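Local atomic coordinates of putative lipoprotein (Bacteroides fragilis, PDB entry 4GBS), a protein that is of unproven function but, as a member of the HmuY family, probably takes part in binding or transporting haem. Residues 43-48 against 68-73; 176-181 against 189-194. All blocks are in the same frame, centred on the assembly; numbering follows the deposited sequence.

Interaction 1. Residues 43-48 against 68-73; sequences NYINLH and WDLAIH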
loop_
_atom_site.group_PDB
_atom_site.type_symbol
_atom_site.label_atom_id
_atom_site.label_comp_id
_atom_site.label_asym_id
_atom_site.label_seq_id
_atom_site.Cartn_x
_atom_site.Cartn_y
_atom_site.Cartn_z
ATOM N N ASN A 43 1.831 1.054 -8.764
ATOM C CA ASN A 43 1.842 -0.394 -8.750
ATOM C C ASN A 43 0.496 -0.816 -8.226
ATOM O O ASN A 43 0.170 -0.566 -7.052
ATOM C CB ASN A 43 3.024 -0.922 -7.926
ATOM C CG ASN A 43 4.356 -0.501 -8.475
ATOM O OD1 ASN A 43 4.897 -1.135 -9.381
ATOM N ND2 ASN A 43 4.900 0.586 -7.945
ATOM N N TYR A 44 -0.327 -1.350 -9.133
ATOM C CA TYR A 44 -1.703 -1.755 -8.876
ATOM C C TYR A 44 -1.755 -3.206 -8.443
ATOM O O TYR A 44 -1.118 -4.064 -9.049
ATOM C CB TYR A 44 -2.579 -1.530 -10.121
ATOM C CG TYR A 44 -2.567 -0.092 -10.593
ATOM C CD1 TYR A 44 -3.448 0.850 -10.054
ATOM C CD2 TYR A 44 -1.666 0.337 -11.568
ATOM C CE1 TYR A 44 -3.431 2.182 -10.473
ATOM C CE2 TYR A 44 -1.655 1.661 -12.010
ATOM C CZ TYR A 44 -2.543 2.579 -11.463
ATOM O OH TYR A 44 -2.528 3.889 -11.891
ATOM N N ILE A 45 -2.503 -3.460 -7.361
ATOM C CA ILE A 45 -2.685 -4.777 -6.773
ATOM C C ILE A 45 -4.152 -5.137 -6.860
ATOM O O ILE A 45 -5.015 -4.359 -6.449
ATOM C CB ILE A 45 -2.164 -4.813 -5.307
ATOM C CG1 ILE A 45 -0.709 -4.290 -5.204
ATOM C CG2 ILE A 45 -2.319 -6.203 -4.682
ATOM C CD1 ILE A 45 -0.492 -3.394 -4.088
ATOM N N ASN A 46 -4.429 -6.317 -7.391
ATOM C CA ASN A 46 -5.777 -6.833 -7.468
ATOM C C ASN A 46 -5.821 -8.108 -6.617
ATOM O O ASN A 46 -5.296 -9.158 -7.004
ATOM C CB ASN A 46 -6.200 -7.052 -8.922
ATOM C CG ASN A 46 -7.667 -7.309 -9.105
ATOM O OD1 ASN A 46 -8.328 -7.965 -8.293
ATOM N ND2 ASN A 46 -8.189 -6.857 -10.229
ATOM N N LEU A 47 -6.406 -7.970 -5.420
ATOM C CA LEU A 47 -6.561 -9.028 -4.431
ATOM C C LEU A 47 -7.655 -10.024 -4.843
ATOM O O LEU A 47 -7.658 -11.153 -4.357
ATOM C CB LEU A 47 -6.890 -8.401 -3.066
ATOM C CG LEU A 47 -5.764 -7.605 -2.384
ATOM C CD1 LEU A 47 -6.282 -6.871 -1.182
ATOM C CD2 LEU A 47 -4.606 -8.498 -1.982
ATOM N N HIS A 48 -8.566 -9.617 -5.741
ATOM C CA HIS A 48 -9.628 -10.467 -6.264
ATOM C C HIS A 48 -9.075 -11.473 -7.272
ATOM O O HIS A 48 -9.476 -12.642 -7.242
ATOM C CB HIS A 48 -10.739 -9.633 -6.930
ATOM C CG HIS A 48 -11.566 -8.805 -5.994
ATOM N ND1 HIS A 48 -11.051 -7.664 -5.378
ATOM C CD2 HIS A 48 -12.877 -8.917 -5.671
ATOM C CE1 HIS A 48 -12.051 -7.151 -4.676
ATOM N NE2 HIS A 48 -13.172 -7.872 -4.820
ATOM N N TRP A 68 -8.691 -2.981 -10.094
ATOM C CA TRP A 68 -7.641 -2.930 -9.052
ATOM C C TRP A 68 -8.280 -2.667 -7.687
ATOM O O TRP A 68 -9.381 -2.112 -7.613
ATOM C CB TRP A 68 -6.553 -1.873 -9.355
ATOM C CG TRP A 68 -7.081 -0.487 -9.611
ATOM C CD1 TRP A 68 -7.712 -0.043 -10.738
ATOM C CD2 TRP A 68 -6.920 0.660 -8.763
ATOM N NE1 TRP A 68 -8.039 1.282 -10.606
ATOM C CE2 TRP A 68 -7.555 1.746 -9.409
ATOM C CE3 TRP A 68 -6.355 0.861 -7.490
ATOM C CZ2 TRP A 68 -7.625 3.023 -8.834
ATOM C CZ3 TRP A 68 -6.417 2.123 -6.925
ATOM C CH2 TRP A 68 -7.051 3.188 -7.592
ATOM N N ASP A 69 -7.598 -3.063 -6.614
ATOM C CA ASP A 69 -8.100 -2.869 -5.255
ATOM C C ASP A 69 -7.296 -1.771 -4.536
ATOM O O ASP A 69 -7.897 -0.928 -3.852
ATOM C CB ASP A 69 -8.065 -4.187 -4.481
ATOM C CG ASP A 69 -9.012 -5.200 -5.073
ATOM O OD1 ASP A 69 -10.077 -4.792 -5.579
ATOM O OD2 ASP A 69 -8.691 -6.392 -5.044
ATOM N N LEU A 70 -5.966 -1.752 -4.721
ATOM C CA LEU A 70 -5.107 -0.705 -4.162
ATOM C C LEU A 70 -3.893 -0.497 -5.076
ATOM O O LEU A 70 -3.645 -1.298 -5.984
ATOM C CB LEU A 70 -4.659 -0.974 -2.702
ATOM C CG LEU A 70 -3.710 -2.142 -2.401
ATOM C CD1 LEU A 70 -2.923 -1.870 -1.125
ATOM C CD2 LEU A 70 -4.450 -3.487 -2.371
ATOM N N ALA A 71 -3.184 0.614 -4.865
ATOM C CA ALA A 71 -2.012 0.976 -5.653
ATOM C C ALA A 71 -0.957 1.593 -4.757
ATOM O O ALA A 71 -1.295 2.267 -3.781
ATOM C CB ALA A 71 -2.388 1.928 -6.784
ATOM N N ILE A 72 0.326 1.325 -5.073
ATOM C CA ILE A 72 1.486 1.815 -4.317
ATOM C C ILE A 72 2.409 2.592 -5.262
ATOM O O ILE A 72 2.762 2.115 -6.331
ATOM C CB ILE A 72 2.239 0.658 -3.593
ATOM C CG1 ILE A 72 1.273 -0.154 -2.680
ATOM C CG2 ILE A 72 3.429 1.194 -2.778
ATOM C CD1 ILE A 72 1.805 -1.477 -2.190
ATOM N N HIS A 73 2.748 3.819 -4.849
ATOM C CA HIS A 73 3.681 4.776 -5.446
ATOM C C HIS A 73 4.613 5.155 -4.352
ATOM O O HIS A 73 4.134 5.701 -3.364
ATOM C CB HIS A 73 2.936 5.995 -6.055
ATOM C CG HIS A 73 3.818 7.179 -6.303
ATOM N ND1 HIS A 73 4.096 8.098 -5.296
ATOM C CD2 HIS A 73 4.473 7.551 -7.428
ATOM C CE1 HIS A 73 4.909 8.991 -5.839
ATOM N NE2 HIS A 73 5.157 8.710 -7.123
#

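Interaction 2. Residues 176-181 against 189-194; sequences RLVSYM and YMTFDY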
loop_
_atom_site.group_PDB
_atom_site.type_symbol
_atom_site.label_atom_id
_atom_site.label_comp_id
_atom_site.label_asym_id
_atom_site.label_seq_id
_atom_site.Cartn_x
_atom_site.Cartn_y
_atom_site.Cartn_z
ATOM N N ARG A 176 -0.753 -6.029 6.263
ATOM C CA ARG A 176 0.314 -5.732 7.202
ATOM C C ARG A 176 1.638 -5.670 6.427
ATOM O O ARG A 176 2.035 -6.670 5.833
ATOM C CB ARG A 176 0.326 -6.795 8.324
ATOM C CG ARG A 176 0.919 -6.364 9.660
ATOM C CD ARG A 176 2.425 -6.469 9.687
ATOM N NE ARG A 176 2.982 -6.187 11.006
ATOM C CZ ARG A 176 4.281 -6.113 11.255
ATOM N NH1 ARG A 176 5.163 -6.294 10.279
ATOM N NH2 ARG A 176 4.712 -5.844 12.478
ATOM N N LEU A 177 2.290 -4.481 6.403
ATOM C CA LEU A 177 3.580 -4.277 5.741
ATOM C C LEU A 177 4.702 -5.030 6.470
ATOM O O LEU A 177 4.914 -4.827 7.670
ATOM C CB LEU A 177 3.909 -2.782 5.687
ATOM C CG LEU A 177 5.162 -2.365 4.930
ATOM C CD1 LEU A 177 4.952 -2.481 3.417
ATOM C CD2 LEU A 177 5.532 -0.951 5.292
ATOM N N VAL A 178 5.438 -5.867 5.726
ATOM C CA VAL A 178 6.527 -6.696 6.231
ATOM C C VAL A 178 7.845 -5.914 6.129
ATOM O O VAL A 178 8.595 -5.873 7.109
ATOM C CB VAL A 178 6.581 -8.053 5.473
ATOM C CG1 VAL A 178 7.834 -8.853 5.823
ATOM C CG2 VAL A 178 5.334 -8.875 5.762
ATOM N N SER A 179 8.144 -5.315 4.951
ATOM C CA SER A 179 9.373 -4.536 4.769
ATOM C C SER A 179 9.169 -3.444 3.740
ATOM O O SER A 179 8.229 -3.512 2.952
ATOM C CB SER A 179 10.536 -5.435 4.365
ATOM O OG SER A 179 10.172 -6.291 3.302
ATOM N N TYR A 180 10.039 -2.422 3.772
ATOM C CA TYR A 180 9.991 -1.289 2.851
ATOM C C TYR A 180 11.378 -1.107 2.189
ATOM O O TYR A 180 11.610 -0.142 1.454
ATOM C CB TYR A 180 9.517 0.002 3.568
ATOM C CG TYR A 180 10.457 0.487 4.644
ATOM C CD1 TYR A 180 10.324 0.049 5.965
ATOM C CD2 TYR A 180 11.450 1.419 4.361
ATOM C CE1 TYR A 180 11.172 0.514 6.970
ATOM C CE2 TYR A 180 12.309 1.881 5.356
ATOM C CZ TYR A 180 12.170 1.420 6.661
ATOM O OH TYR A 180 13.018 1.855 7.653
HETATM N N MSE A 181 12.278 -2.042 2.475
HETATM C CA MSE A 181 13.655 -2.106 2.000
HETATM C C MSE A 181 14.008 -3.453 1.430
HETATM O O MSE A 181 13.497 -4.464 1.914
HETATM C CB MSE A 181 14.617 -1.834 3.162
HETATM C CG MSE A 181 14.625 -0.425 3.681
HETATM SE SE MSE A 181 15.982 -0.287 5.097
HETATM C CE MSE A 181 15.113 -1.366 6.477
ATOM N N TYR A 189 11.207 -0.891 -1.949
ATOM C CA TYR A 189 10.781 -2.253 -2.264
ATOM C C TYR A 189 9.830 -2.660 -1.169
ATOM O O TYR A 189 10.262 -2.925 -0.049
ATOM C CB TYR A 189 11.969 -3.205 -2.424
ATOM C CG TYR A 189 12.866 -2.843 -3.580
ATOM C CD1 TYR A 189 12.587 -3.282 -4.869
ATOM C CD2 TYR A 189 13.999 -2.062 -3.388
ATOM C CE1 TYR A 189 13.417 -2.958 -5.941
ATOM C CE2 TYR A 189 14.844 -1.741 -4.450
ATOM C CZ TYR A 189 14.544 -2.183 -5.726
ATOM O OH TYR A 189 15.352 -1.828 -6.777
HETATM N N MSE A 190 8.520 -2.628 -1.478
HETATM C CA MSE A 190 7.438 -2.832 -0.506
HETATM C C MSE A 190 6.914 -4.283 -0.506
HETATM O O MSE A 190 6.478 -4.792 -1.537
HETATM C CB MSE A 190 6.286 -1.859 -0.838
HETATM C CG MSE A 190 6.745 -0.399 -0.963
HETATM SE SE MSE A 190 7.497 0.335 0.669
HETATM C CE MSE A 190 5.892 0.643 1.603
ATOM N N THR A 191 6.932 -4.920 0.664
ATOM C CA THR A 191 6.431 -6.286 0.880
ATOM C C THR A 191 5.353 -6.259 1.950
ATOM O O THR A 191 5.616 -5.756 3.043
ATOM C CB THR A 191 7.569 -7.265 1.271
ATOM O OG1 THR A 191 8.612 -7.225 0.306
ATOM C CG2 THR A 191 7.085 -8.697 1.442
ATOM N N PHE A 192 4.152 -6.796 1.655
ATOM C CA PHE A 192 3.116 -6.861 2.674
ATOM C C PHE A 192 2.418 -8.232 2.664
ATOM O O PHE A 192 2.316 -8.892 1.624
ATOM C CB PHE A 192 2.080 -5.736 2.523
ATOM C CG PHE A 192 1.213 -5.753 1.290
ATOM C CD1 PHE A 192 0.037 -6.506 1.253
ATOM C CD2 PHE A 192 1.529 -4.963 0.187
ATOM C CE1 PHE A 192 -0.778 -6.512 0.119
ATOM C CE2 PHE A 192 0.701 -4.954 -0.948
ATOM C CZ PHE A 192 -0.458 -5.713 -0.964
ATOM N N ASP A 193 1.952 -8.653 3.852
ATOM C CA ASP A 193 1.162 -9.864 4.042
ATOM C C ASP A 193 -0.289 -9.473 4.125
ATOM O O ASP A 193 -0.610 -8.387 4.625
ATOM C CB ASP A 193 1.594 -10.658 5.281
ATOM C CG ASP A 193 2.968 -11.290 5.237
ATOM O OD1 ASP A 193 3.539 -11.391 4.133
ATOM O OD2 ASP A 193 3.468 -11.705 6.315
ATOM N N TYR A 194 -1.173 -10.332 3.619
ATOM C CA TYR A 194 -2.591 -9.998 3.642
ATOM C C TYR A 194 -3.451 -11.216 4.013
ATOM O O TYR A 194 -2.996 -12.352 3.973
ATOM C CB TYR A 194 -3.045 -9.429 2.267
ATOM C CG TYR A 194 -2.994 -10.436 1.133
ATOM C CD1 TYR A 194 -4.072 -11.285 0.874
ATOM C CD2 TYR A 194 -1.880 -10.528 0.306
ATOM C CE1 TYR A 194 -4.018 -12.234 -0.145
ATOM C CE2 TYR A 194 -1.831 -11.450 -0.742
ATOM C CZ TYR A 194 -2.894 -12.314 -0.952
ATOM O OH TYR A 194 -2.817 -13.267 -1.943
HETATM O O HOH W 1 10.621 -5.454 0.688
#

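Interaction 1. Residues 43-48 against 68-73
Asn43, Ile45, Leu70 and Ile72 pair across two neighbouring antiparallel strands of a four-stranded sheet, and a classic beta bulge at Asp69 and Leu70 shows how such a ladder takes in an extra residue. Among the backbone bonds, Ile45 O accepts from both Asp69 N (2.9 Å) and Leu70 N (3.3 Å), while Ile45 N gives a nearly straight bond to Leu70 O. At the other end Ile72 O is gripped twice, by Asn43 N and by the amide ND2 of Asn43 at 3.1 Å, from opposite faces of the carbonyl plane; Asn43 CG sits beside its own backbone N (chi1 -61°), bringing ND2 to the shared acceptor.

The apolar contacts divide between two faces. On one, Ile45 CD1 lies against Ile72 CD1 (3.5 Å) and Leu70 CG. On the other, Tyr44 turns its edge to the face of the five-membered ring of Trp68, which precedes the strand, the planes at 71°; its CD1 also touches Ala71 CB and its hydroxyl is bonded to Asp64.

The bulge points the Asp69 carboxylate at the turn after Asn46. There Asp69 OD2 takes Leu47 N on its anti side at 2.8 Å and His48 ND1 on its syn side. His48 NE2 is bonded to Asp169. The bond from His48 ND1 to Asp69 OD2, 2.7 Å, lies almost in the imidazole plane, although ring and carboxylate are turned 50° apart.

Interaction 2. Residues 176-181 against 189-194
Arg176 and Asp193 form a hydrogen-bonded pair in the antiparallel hairpin of strands 172-179 and 189-195, interrupted by a classic beta bulge. Arg176 N bonds to Asp193 O at 2.9 Å and Arg176 O accepts in return from Asp193 N. Next comes Leu177, in a non-hydrogen-bonded pair with Phe192; with CG anti to the backbone N (chi1 -175°) and chi2 at 74°, its CD1 is brought to 3.7 Å from the terminal CE of selenomethionine Met190.

At Val178 the register slips by one residue. Its N and that of Ser179 share a single acceptor, Thr191 O, at 2.7 and 3.2 Å, so the extra residue is absorbed. Val178 CG2 rests against the carboxylate of Asp193, whose OD1 is bonded to Thr31.

Ser179 restores the ladder: Ser179 O receives Thr191 N in a nearly straight bond (175°). Tyr180 sets its CB 3.5 Å from Met190 SE, the selenomethionine chain folding back through chi2 and chi3, bringing its end nearer the first segment. A water beside the ladder ties the two segments together: it accepts from Ser179 OG and Thr191 OG1 and donates to Tyr189 O at 2.7 Å and, at 3.3 Å, to Met181 O.

In the fold
The centres of interactions 1 and 2 lie about 14 Å apart, in two different sheets that pack on each other. Interaction 1 comes first along the chain and is a non-local pairing of the two central strands of the four-stranded sheet, 43-46 and 70-73; interaction 2 follows as a hairpin within the nine-stranded sheet, where strand 29-35 flanks 189-195. The sheets meet through side chains: Ile45 CD1 packs on Phe192 CE2 at 3.7 Å, Ile72 touches both Phe192 and Met190, and Leu47 meets Tyr194. Strand 189-195 thus serves its own hairpin and also packs against residues 43-48 and 68-73, uniting the two sheets in an all-beta, helix-free core.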